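PDB 6VW4: aromatic-ring-hydroxylating dioxygenase beta subunit from Catenulispora acidiphila, which is of unknown function, possibly a dioxygenase component, but has an NTF2-like, SnoaL-type fold that binds the polyketide-like tricycle S-DNPA. Local coordinates for residues T102-T107 / V114-P119. Sequence-based numbering, arbitrary orientation.
Sequences TLVLTT and VGPSCP. With SDN ([(3S)-9-hydroxy-1-methyl-10-oxo-4,10-dihydro-3H-benzo[g]isochromen-3-yl]acetic acid), chain C.
L105 CG lies anti to its carbonyl carbon (chi1 -66°), and L103 CG anti to its backbone N (chi1 -175°). Both leucines thereby reach V114. L105 and V114 lie side by side and point the same way, with L105 CD2 3.7 Å from V114 CG2. L103 CD1 comes to V114 CG1 at 4.1 Å. This apolar face packs against leucines and V114 of the two neighbouring subunits. S117 shares this face, and its OG is hydrogen-bonded to D142.

Four backbone bonds join the strands. T102 and C118 form an antiparallel hydrogen-bonded pair, with T102 N to C118 O at 2.7 Å and C118 N to T102 O at 2.8 Å. Beyond the non-hydrogen-bonded pair L103-S117, the register slips by one residue, a beta bulge. Here V104 takes both remaining bonds, its N to P116 O at 3.2 Å and its O to G115 N at 2.9 Å. The first is nearly straight (171° at the hydrogen). The bulge holds G115 and the cis peptide before P116. On the T102 face, one water accepts from T106 OG1 and donates to G115 O at 2.8 Å.

On this face too, T102 OG1 makes a van der Waals contact with ring carbon SDN C8 at 3.5 Å. T102 CG2 also faces C8. P116 CD packs on V104 CB.

The segments belong to the bulged antiparallel hairpin of strands 96-108 and 111-126, in the curved sheet of an NTF2-like fold, with T102 lining the ligand pocket.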
ATOM      1  N   THR A 102       8.874   0.560   2.100  1.00 31.82           N
ATOM      2  CA  THR A 102       8.793   1.460   0.966  1.00 36.03           C
ATOM      3  C   THR A 102       9.095   0.686  -0.303  1.00 35.91           C
ATOM      4  O   THR A 102       9.992  -0.157  -0.317  1.00 35.24           O
ATOM      5  CB  THR A 102       9.780   2.635   1.062  1.00 36.35           C
ATOM      6  OG1 THR A 102       9.516   3.355   2.260  1.00 41.05           O
ATOM      7  CG2 THR A 102       9.552   3.576  -0.119  1.00 38.43           C
ATOM      8  N   LEU A 103       8.335   0.981  -1.352  1.00 33.41           N
ATOM      9  CA  LEU A 103       8.641   0.590  -2.716  1.00 31.14           C
ATOM     10  C   LEU A 103       8.825   1.830  -3.591  1.00 32.97           C
ATOM     11  O   LEU A 103       7.899   2.636  -3.731  1.00 34.98           O
ATOM     12  CB  LEU A 103       7.520  -0.280  -3.278  1.00 32.07           C
ATOM     13  CG  LEU A 103       7.816  -0.834  -4.681  1.00 43.17           C
ATOM     14  CD1 LEU A 103       8.996  -1.760  -4.656  1.00 42.58           C
ATOM     15  CD2 LEU A 103       6.606  -1.551  -5.272  1.00 39.90           C
ATOM     16  N   VAL A 104       9.990   1.954  -4.220  1.00 38.14           N
ATOM     17  CA  VAL A 104      10.299   3.074  -5.106  1.00 32.33           C
ATOM     18  C   VAL A 104       9.929   2.736  -6.542  1.00 31.08           C
ATOM     19  O   VAL A 104      10.262   1.672  -7.060  1.00 35.09           O
ATOM     20  CB  VAL A 104      11.787   3.445  -4.997  1.00 44.49           C
ATOM     21  CG1 VAL A 104      12.079   4.703  -5.793  1.00 46.15           C
ATOM     22  CG2 VAL A 104      12.163   3.611  -3.540  1.00 41.33           C
ATOM     23  N   LEU A 105       9.225   3.646  -7.183  1.00 35.61           N
ATOM     24  CA  LEU A 105       8.914   3.562  -8.602  1.00 29.09           C
ATOM     25  C   LEU A 105       9.516   4.754  -9.331  1.00 40.85           C
ATOM     26  O   LEU A 105       9.509   5.880  -8.818  1.00 37.60           O
ATOM     27  CB  LEU A 105       7.438   3.534  -8.834  1.00 33.30           C
ATOM     28  CG  LEU A 105       6.805   2.271  -8.272  1.00 51.39           C
ATOM     29  CD1 LEU A 105       5.344   2.446  -8.416  1.00 58.59           C
ATOM     30  CD2 LEU A 105       7.261   1.035  -9.001  1.00 55.71           C
ATOM     31  N   THR A 106      10.058   4.504 -10.521  1.00 35.46           N
ATOM     32  CA  THR A 106      10.644   5.567 -11.343  1.00 41.01           C
ATOM     33  C   THR A 106      10.154   5.431 -12.776  1.00 37.41           C
ATOM     34  O   THR A 106      10.404   4.421 -13.444  1.00 31.20           O
ATOM     35  CB  THR A 106      12.170   5.537 -11.318  1.00 42.36           C
ATOM     36  OG1 THR A 106      12.632   5.467  -9.975  1.00 36.87           O
ATOM     37  CG2 THR A 106      12.744   6.817 -11.953  1.00 48.41           C
ATOM     38  N   THR A 107       9.435   6.429 -13.225  1.00 35.53           N
ATOM     39  CA  THR A 107       8.871   6.463 -14.557  1.00 39.19           C
ATOM     40  C   THR A 107       9.722   7.379 -15.427  1.00 37.00           C
ATOM     41  O   THR A 107       9.966   8.544 -15.075  1.00 38.91           O
ATOM     42  CB  THR A 107       7.419   6.947 -14.516  1.00 45.45           C
ATOM     43  OG1 THR A 107       6.641   5.966 -13.831  1.00 49.48           O
ATOM     44  CG2 THR A 107       6.868   7.131 -15.940  1.00 42.60           C
ATOM     45  N   VAL A 114      11.069  -0.586 -11.323  1.00 37.54           N
ATOM     46  CA  VAL A 114      10.545  -0.920 -10.023  1.00 37.37           C
ATOM     47  C   VAL A 114      11.685  -1.267  -9.094  1.00 36.26           C
ATOM     48  O   VAL A 114      12.381  -2.257  -9.301  1.00 40.22           O
ATOM     49  CB  VAL A 114       9.541  -2.072 -10.114  1.00 40.32           C
ATOM     50  CG1 VAL A 114       8.978  -2.324  -8.719  1.00 44.26           C
ATOM     51  CG2 VAL A 114       8.469  -1.749 -11.150  1.00 37.28           C
ATOM     52  N   GLY A 115      11.850  -0.489  -8.027  1.00 40.65           N
ATOM     53  CA  GLY A 115      12.762  -0.863  -6.961  1.00 32.98           C
ATOM     54  C   GLY A 115      13.657   0.307  -6.656  1.00 35.24           C
ATOM     55  O   GLY A 115      13.618   1.318  -7.350  1.00 42.80           O
ATOM     56  N   PRO A 116      14.419   0.235  -5.569  1.00 36.13           N
ATOM     57  CA  PRO A 116      14.356  -0.922  -4.662  1.00 39.97           C
ATOM     58  C   PRO A 116      13.189  -0.965  -3.674  1.00 43.17           C
ATOM     59  O   PRO A 116      12.372  -0.064  -3.571  1.00 35.36           O
ATOM     60  CB  PRO A 116      15.650  -0.806  -3.850  1.00 40.95           C
ATOM     61  CG  PRO A 116      15.840   0.731  -3.733  1.00 47.26           C
ATOM     62  CD  PRO A 116      15.374   1.268  -5.115  1.00 36.06           C
ATOM     63  N   SER A 117      13.142  -2.096  -2.990  1.00 36.37           N
ATOM     64  CA  SER A 117      12.317  -2.329  -1.831  1.00 40.23           C
ATOM     65  C   SER A 117      13.134  -1.963  -0.599  1.00 47.09           C
ATOM     66  O   SER A 117      14.289  -2.369  -0.490  1.00 38.95           O
ATOM     67  CB  SER A 117      11.884  -3.792  -1.831  1.00 45.90           C
ATOM     68  OG  SER A 117      11.599  -4.293  -0.559  1.00 58.54           O
ATOM     69  N   CYS A 118      12.535  -1.163   0.316  1.00 40.53           N
ATOM     70  CA  CYS A 118      13.249  -0.577   1.452  1.00 43.85           C
ATOM     71  C   CYS A 118      12.486  -0.630   2.773  1.00 39.50           C
ATOM     72  O   CYS A 118      11.423  -0.009   2.913  1.00 39.27           O
ATOM     73  CB  CYS A 118      13.574   0.895   1.193  1.00 40.08           C
ATOM     74  SG  CYS A 118      14.503   1.315  -0.285  1.00 50.49           S
ATOM     75  N   PRO A 119      12.984  -1.353   3.762  1.00 36.39           N
ATOM     76  CA  PRO A 119      12.440  -1.204   5.114  1.00 35.94           C
ATOM     77  C   PRO A 119      12.939   0.106   5.703  1.00 39.85           C
ATOM     78  O   PRO A 119      14.086   0.512   5.490  1.00 41.67           O
ATOM     79  CB  PRO A 119      12.982  -2.426   5.875  1.00 40.02           C
ATOM     80  CG  PRO A 119      14.085  -2.954   5.072  1.00 39.56           C
ATOM     81  CD  PRO A 119      13.998  -2.411   3.666  1.00 38.98           C
TER
HETATM   82  O4  SDN C 201      12.327   9.988   1.647  1.00 64.73           O
HETATM   83  C11 SDN C 201      12.247   8.595   1.686  1.00 57.36           C
HETATM   84  C12 SDN C 201      13.062   7.789   0.893  1.00 58.35           C
HETATM   85  C13 SDN C 201      14.085   8.468  -0.046  1.00 66.94           C
HETATM   86  O5  SDN C 201      14.165   9.652  -0.083  1.00 70.41           O
HETATM   87  C14 SDN C 201      14.979   7.600  -0.913  1.00 81.79           C
HETATM   88  C15 SDN C 201      16.021   8.270  -1.840  1.00 89.40           C
HETATM   89  O3  SDN C 201      17.199   7.486  -2.127  1.00 88.46           O
HETATM   90  C16 SDN C 201      15.934   9.737  -2.287  1.00 82.42           C
HETATM   91  C10 SDN C 201      11.297   7.994   2.496  1.00 67.24           C
HETATM   92  C9  SDN C 201      11.178   6.597   2.543  1.00 58.92           C
HETATM   93  C8  SDN C 201      11.998   5.793   1.766  1.00 60.13           C
HETATM   94  C7  SDN C 201      12.941   6.382   0.930  1.00 70.66           C
HETATM   95  C6  SDN C 201      13.853   5.471   0.045  1.00 72.91           C
HETATM   96  C5  SDN C 201      14.873   6.161  -0.860  1.00 78.70           C
HETATM   97  C4  SDN C 201      15.752   5.331  -1.685  1.00 86.00           C
HETATM   98  C3  SDN C 201      16.933   6.050  -2.318  1.00 86.87           C
HETATM   99  C2  SDN C 201      16.552   5.902  -3.780  1.00 87.75           C
HETATM  100  C1  SDN C 201      17.344   4.999  -4.702  1.00 88.97           C
HETATM  101  O2  SDN C 201      18.290   4.318  -4.243  1.00 87.12           O
HETATM  102  O1  SDN C 201      17.032   4.967  -5.928  1.00 98.21           O
HETATM  103  O   HOH W   1      12.676   3.022  -9.320  1.00 41.37           O